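Long-range contacts in SAM-dependent methyltransferase (Anabaena variabilis ATCC 29413, PDB 3GGD), which probably transfers a methyl group from S-adenosyl-L-methionine to an acceptor that is not specified, and here holds the spent cofactor S-adenosyl-L-homocysteine: residues A[20-25]-A[190-195]; A[63-68]-A[89-94]. All coordinates share one frame; numbering follows the deposited sequence.

Contact 1. Residues A[20-25]-A[190-195]. With SAH (S-adenosyl-L-homocysteine), chain E.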
# COMPACT_ATOMS: atom_id res chain seq x y z
N GLU A 20 9.59 -0.34 10.29
CA GLU A 20 10.70 -1.26 10.43
C GLU A 20 10.57 -2.06 11.73
O GLU A 20 10.87 -3.27 11.75
CB GLU A 20 12.05 -0.55 10.33
CG GLU A 20 13.29 -1.41 10.70
CD GLU A 20 13.42 -2.70 9.87
OE1 GLU A 20 12.91 -2.75 8.72
OE2 GLU A 20 14.08 -3.64 10.35
N GLN A 21 10.09 -1.44 12.81
CA GLN A 21 9.90 -2.19 14.06
C GLN A 21 8.85 -3.31 13.85
O GLN A 21 9.07 -4.48 14.23
CB GLN A 21 9.51 -1.27 15.21
CG GLN A 21 9.65 -1.98 16.58
CD GLN A 21 9.05 -1.19 17.76
OE1 GLN A 21 7.88 -0.70 17.70
NE2 GLN A 21 9.82 -1.07 18.83
N TYR A 22 7.77 -2.97 13.15
CA TYR A 22 6.74 -3.96 12.85
C TYR A 22 7.28 -5.12 12.01
O TYR A 22 7.06 -6.29 12.33
CB TYR A 22 5.58 -3.33 12.10
CG TYR A 22 4.63 -4.36 11.54
CD1 TYR A 22 3.68 -5.01 12.37
CD2 TYR A 22 4.69 -4.72 10.20
CE1 TYR A 22 2.81 -5.95 11.88
CE2 TYR A 22 3.80 -5.69 9.69
CZ TYR A 22 2.88 -6.30 10.52
OH TYR A 22 2.02 -7.24 10.02
N TRP A 23 7.97 -4.78 10.92
CA TRP A 23 8.46 -5.79 9.99
C TRP A 23 9.56 -6.60 10.61
O TRP A 23 9.62 -7.81 10.40
CB TRP A 23 8.90 -5.17 8.68
CG TRP A 23 7.78 -4.90 7.72
CD1 TRP A 23 7.40 -3.67 7.22
CD2 TRP A 23 6.90 -5.86 7.11
NE1 TRP A 23 6.37 -3.83 6.34
CE2 TRP A 23 6.04 -5.16 6.26
CE3 TRP A 23 6.79 -7.26 7.20
CZ2 TRP A 23 5.08 -5.80 5.47
CZ3 TRP A 23 5.80 -7.90 6.44
CH2 TRP A 23 4.97 -7.18 5.58
N ASN A 24 10.41 -5.98 11.41
CA ASN A 24 11.44 -6.77 12.07
C ASN A 24 10.82 -7.78 13.08
O ASN A 24 11.27 -8.93 13.21
CB ASN A 24 12.47 -5.92 12.76
CG ASN A 24 13.72 -6.72 13.14
OD1 ASN A 24 13.96 -6.98 14.30
ND2 ASN A 24 14.47 -7.17 12.14
N LYS A 25 9.79 -7.34 13.80
CA LYS A 25 9.09 -8.24 14.70
C LYS A 25 8.46 -9.38 13.91
O LYS A 25 8.51 -10.55 14.33
CB LYS A 25 8.01 -7.50 15.49
CG LYS A 25 7.15 -8.45 16.28
CD LYS A 25 5.88 -7.88 16.72
CE LYS A 25 4.90 -7.64 15.63
NZ LYS A 25 3.97 -6.63 16.27
N MSE A 190 -0.81 -2.12 15.22
CA MSE A 190 -1.05 -0.97 16.12
C MSE A 190 -0.13 -0.94 17.32
O MSE A 190 0.10 0.10 17.94
CB MSE A 190 -2.51 -0.96 16.59
CG MSE A 190 -3.49 -0.75 15.41
SE MSE A 190 -5.36 -0.91 16.06
CE MSE A 190 -5.40 0.12 17.72
N GLU A 191 0.39 -2.10 17.67
CA GLU A 191 1.40 -2.22 18.72
C GLU A 191 2.54 -1.23 18.47
O GLU A 191 3.17 -0.78 19.39
CB GLU A 191 1.86 -3.69 18.69
CG GLU A 191 2.62 -4.17 19.77
CD GLU A 191 1.87 -4.14 21.11
OE1 GLU A 191 0.75 -4.71 21.19
OE2 GLU A 191 2.43 -3.58 22.09
N HIS A 192 2.77 -0.86 17.22
CA HIS A 192 3.89 0.02 16.85
C HIS A 192 3.50 1.49 16.67
O HIS A 192 4.31 2.29 16.22
CB HIS A 192 4.60 -0.55 15.61
CG HIS A 192 5.09 -1.95 15.86
ND1 HIS A 192 6.22 -2.21 16.61
CD2 HIS A 192 4.52 -3.16 15.61
CE1 HIS A 192 6.35 -3.52 16.77
NE2 HIS A 192 5.33 -4.12 16.18
N GLY A 193 2.27 1.84 17.05
CA GLY A 193 1.79 3.22 16.89
C GLY A 193 1.17 3.50 15.51
O GLY A 193 0.62 4.58 15.27
N ILE A 194 1.24 2.53 14.60
CA ILE A 194 0.62 2.63 13.26
C ILE A 194 -0.89 2.48 13.41
O ILE A 194 -1.37 1.72 14.28
CB ILE A 194 1.17 1.52 12.33
CG1 ILE A 194 2.69 1.70 12.12
CG2 ILE A 194 0.41 1.47 10.97
CD1 ILE A 194 3.48 0.41 11.76
N ARG A 195 -1.63 3.26 12.61
CA ARG A 195 -3.09 3.25 12.64
C ARG A 195 -3.63 3.22 11.22
O ARG A 195 -3.08 3.85 10.33
CB ARG A 195 -3.66 4.49 13.32
CG ARG A 195 -3.29 4.63 14.79
CD ARG A 195 -4.01 3.60 15.63
NE ARG A 195 -3.68 3.69 17.06
CZ ARG A 195 -2.68 3.06 17.67
NH1 ARG A 195 -1.86 2.25 17.03
NH2 ARG A 195 -2.52 3.23 18.95
N SAH E . 1.57 -3.22 -0.56
CA SAH E . 1.88 -4.29 0.41
CB SAH E . 2.07 -3.79 1.86
CG SAH E . 0.95 -2.98 2.53
SD SAH E . 1.30 -2.55 4.24
C SAH E . 0.82 -5.38 0.40
O SAH E . 1.09 -6.53 0.83
OXT SAH E . -0.31 -5.15 -0.01
C5' SAH E . 1.96 -0.92 4.05
C4' SAH E . 3.44 -0.92 3.58
O4' SAH E . 3.90 0.45 3.42
C3' SAH E . 4.47 -1.56 4.53
O3' SAH E . 5.27 -2.54 3.89
C2' SAH E . 5.36 -0.40 4.97
O2' SAH E . 6.70 -0.75 5.38
C1' SAH E . 5.27 0.53 3.78
N9 SAH E . 5.65 1.92 4.08
C8 SAH E . 5.27 2.60 5.19
N7 SAH E . 5.76 3.85 5.15
C5 SAH E . 6.48 3.96 3.99
C6 SAH E . 7.29 5.00 3.38
N6 SAH E . 7.39 6.16 4.07
N1 SAH E . 7.92 4.77 2.22
C2 SAH E . 7.81 3.56 1.59
N3 SAH E . 7.09 2.57 2.12
C4 SAH E . 6.44 2.69 3.30
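Two polar bonds to H192 join the loop 190-195 to the helical segment 20-25, one at each ring nitrogen. ND1 of H192 donates to OE1 of Q21, nearly straight, though 2.5 Å is shorter than such a bond should be and doubtful; the amide and ring planes are 62° apart. At the far nitrogen, NE2 accepts from NZ of K25 at 2.9 Å, the ammonium lying close to the ring plane, an arrangement consistent with a neutral ring protonated at ND1. The K25 chain, bent at chi3 (70°), brings NZ back to the ring, and NZ also donates to the carbonyl O of L188.

Packing against the helix backbone is the second element. CA of Y22 sits over one face of the imidazole, 3.7 Å from the ring centroid, in a CH-pi contact. CB of Y22 meets CD2 of H192 at 3.7 Å and, more loosely, CD1 of I194. Replacing H192 by alanine is likely to leave OE1 of Q21 without its donor and NZ of K25 with L188 but no imidazole, and to uncover CA of Y22.

The CB of W23 points away from the loop, and NE1 donates to O3' of SAH at 3.0 Å, with a weak second bond to O2'. Helix 15-29 stands between the turn at the end of helix 184-190, whose V189 touches Y22 and I194, and helix 88-97, against which W23 packs.

Contact 2. Residues A[63-68]-A[89-94]. With SAH (S-adenosyl-L-homocysteine), chain E.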
# COMPACT_ATOMS: atom_id res chain seq x y z
N PHE A 63 5.00 0.04 -5.17
CA PHE A 63 5.37 1.05 -4.19
C PHE A 63 4.85 0.65 -2.80
O PHE A 63 3.65 0.43 -2.65
CB PHE A 63 4.78 2.42 -4.53
CG PHE A 63 5.38 3.49 -3.72
CD1 PHE A 63 4.95 3.70 -2.42
CD2 PHE A 63 6.48 4.19 -4.19
CE1 PHE A 63 5.56 4.63 -1.61
CE2 PHE A 63 7.11 5.14 -3.39
CZ PHE A 63 6.66 5.34 -2.08
N ALA A 64 5.75 0.54 -1.80
CA ALA A 64 5.38 0.05 -0.45
C ALA A 64 4.98 -1.44 -0.56
O ALA A 64 3.90 -1.89 -0.15
CB ALA A 64 4.25 0.94 0.24
N CYS A 65 5.86 -2.20 -1.19
CA CYS A 65 5.61 -3.58 -1.54
C CYS A 65 5.57 -4.58 -0.37
O CYS A 65 5.22 -5.77 -0.56
CB CYS A 65 6.67 -4.04 -2.55
SG CYS A 65 8.37 -4.06 -1.85
N GLY A 66 5.97 -4.15 0.83
CA GLY A 66 5.94 -5.03 2.00
C GLY A 66 6.80 -6.27 1.75
O GLY A 66 7.92 -6.17 1.25
N ASN A 67 6.25 -7.44 2.07
CA ASN A 67 6.95 -8.71 1.92
C ASN A 67 6.90 -9.31 0.54
O ASN A 67 7.31 -10.47 0.34
CB ASN A 67 6.47 -9.75 2.95
CG ASN A 67 5.00 -10.07 2.81
OD1 ASN A 67 4.33 -9.53 1.95
ND2 ASN A 67 4.50 -10.94 3.67
N GLY A 68 6.38 -8.56 -0.42
CA GLY A 68 6.48 -8.96 -1.82
C GLY A 68 5.50 -9.97 -2.35
O GLY A 68 5.68 -10.45 -3.47
N SER A 89 13.59 -4.86 6.87
CA SER A 89 13.11 -6.19 7.27
C SER A 89 12.02 -6.68 6.32
O SER A 89 12.00 -7.87 5.95
CB SER A 89 12.65 -6.20 8.75
OG SER A 89 13.75 -6.00 9.64
N ALA A 90 11.14 -5.78 5.89
CA ALA A 90 10.15 -6.14 4.85
C ALA A 90 10.85 -6.69 3.59
O ALA A 90 10.51 -7.77 3.09
CB ALA A 90 9.24 -4.96 4.48
N LEU A 91 11.88 -5.98 3.12
CA LEU A 91 12.60 -6.38 1.94
C LEU A 91 13.42 -7.62 2.18
O LEU A 91 13.64 -8.36 1.25
CB LEU A 91 13.45 -5.23 1.41
CG LEU A 91 12.65 -3.97 1.00
CD1 LEU A 91 13.62 -2.89 0.41
CD2 LEU A 91 11.51 -4.30 0.04
N GLU A 92 13.84 -7.87 3.42
CA GLU A 92 14.51 -9.11 3.74
C GLU A 92 13.56 -10.32 3.61
O GLU A 92 13.94 -11.37 3.10
CB GLU A 92 15.16 -9.03 5.12
CG GLU A 92 15.93 -10.30 5.46
CD GLU A 92 16.70 -10.23 6.77
OE1 GLU A 92 17.04 -9.11 7.21
OE2 GLU A 92 16.96 -11.31 7.32
N ILE A 93 12.32 -10.18 4.06
CA ILE A 93 11.31 -11.22 3.81
C ILE A 93 11.04 -11.38 2.29
O ILE A 93 11.06 -12.49 1.75
CB ILE A 93 9.96 -10.96 4.54
CG1 ILE A 93 10.15 -10.81 6.07
CG2 ILE A 93 8.99 -12.11 4.24
CD1 ILE A 93 8.97 -10.18 6.86
N ALA A 94 10.81 -10.26 1.61
CA ALA A 94 10.55 -10.26 0.17
C ALA A 94 11.66 -10.97 -0.62
O ALA A 94 11.39 -11.79 -1.49
CB ALA A 94 10.39 -8.80 -0.36
N SAH E . 1.57 -3.22 -0.56
CA SAH E . 1.88 -4.29 0.41
CB SAH E . 2.07 -3.79 1.86
CG SAH E . 0.95 -2.98 2.53
SD SAH E . 1.30 -2.55 4.24
C SAH E . 0.82 -5.38 0.40
O SAH E . 1.09 -6.53 0.83
OXT SAH E . -0.31 -5.15 -0.01
C5' SAH E . 1.96 -0.92 4.05
C4' SAH E . 3.44 -0.92 3.58
O4' SAH E . 3.90 0.45 3.42
C3' SAH E . 4.47 -1.56 4.53
O3' SAH E . 5.27 -2.54 3.89
C2' SAH E . 5.36 -0.40 4.97
O2' SAH E . 6.70 -0.75 5.38
C1' SAH E . 5.27 0.53 3.78
N9 SAH E . 5.65 1.92 4.08
C8 SAH E . 5.27 2.60 5.19
N7 SAH E . 5.76 3.85 5.15
C5 SAH E . 6.48 3.96 3.99
C6 SAH E . 7.29 5.00 3.38
N6 SAH E . 7.39 6.16 4.07
N1 SAH E . 7.92 4.77 2.22
C2 SAH E . 7.81 3.56 1.59
N3 SAH E . 7.09 2.57 2.12
C4 SAH E . 6.44 2.69 3.30
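N67 lays its CB against CG2 of I93, 3.7 Å away, where the loop 63-68 passes the helical segment 89-94. Its CG stands between the backbone N and the carbonyl carbon (chi1 61°), which turns the amide toward partners elsewhere and leaves CB to meet I93: ND2 donates to D36, and OD1 pairs with the hydroxyl of T69.

On the other flank, C65 and L91 touch through their ends. SG of C65 reaches CD2 of L91 at 3.7 Å. The CB of L91 points away from the loop; CD1 takes the extended position (chi2 -177°), anti to CA, and the other branch, CD2, is the one that meets the sulfur. Y105 of strand 103-107 touches both side chains.

Between these pairs the small residues let the backbones close in. CB of A90 rests 3.7 Å from O of G66, and CB of A94 lies 3.6 Å from O of N67. That carbonyl also receives a CA-H...O contact from A94, 3.3 Å from CA to O, and a hydrogen bond from N98. At G66 and G68 the absence of a side chain leaves room for the homocysteine part of SAH and for CB of A94.

The loop is the glycine-rich turn that follows the first strand of a Rossmann-like methyltransferase. The contact itself is almost wholly van der Waals and so depends on shape; the polar bonds of the loop lie elsewhere: O of A64 accepts from the amino N of SAH at 2.7 Å, and N of G66 donates to D85, which also binds SAH.

Overall arrangement
Contact 2 is buried and belongs to the Rossmann-like core, joining the loop after strand 60-63 to helix 88-97; contact 1 lies farther out, partly exposed, and ties helix 15-29 to the loop after helix 184-190. Their buried surfaces are almost equal, but the outer contact is polar and centred on one imidazole, whereas the inner one relies on small residues and close apolar packing. The two meet where helix 15-29 packs on helix 88-97: S89 probably hydrogen-bonds with E20 and N24, and W23 rests on A90. SAH touches both contacts, with further bonds from D85, D109, G110 and R131.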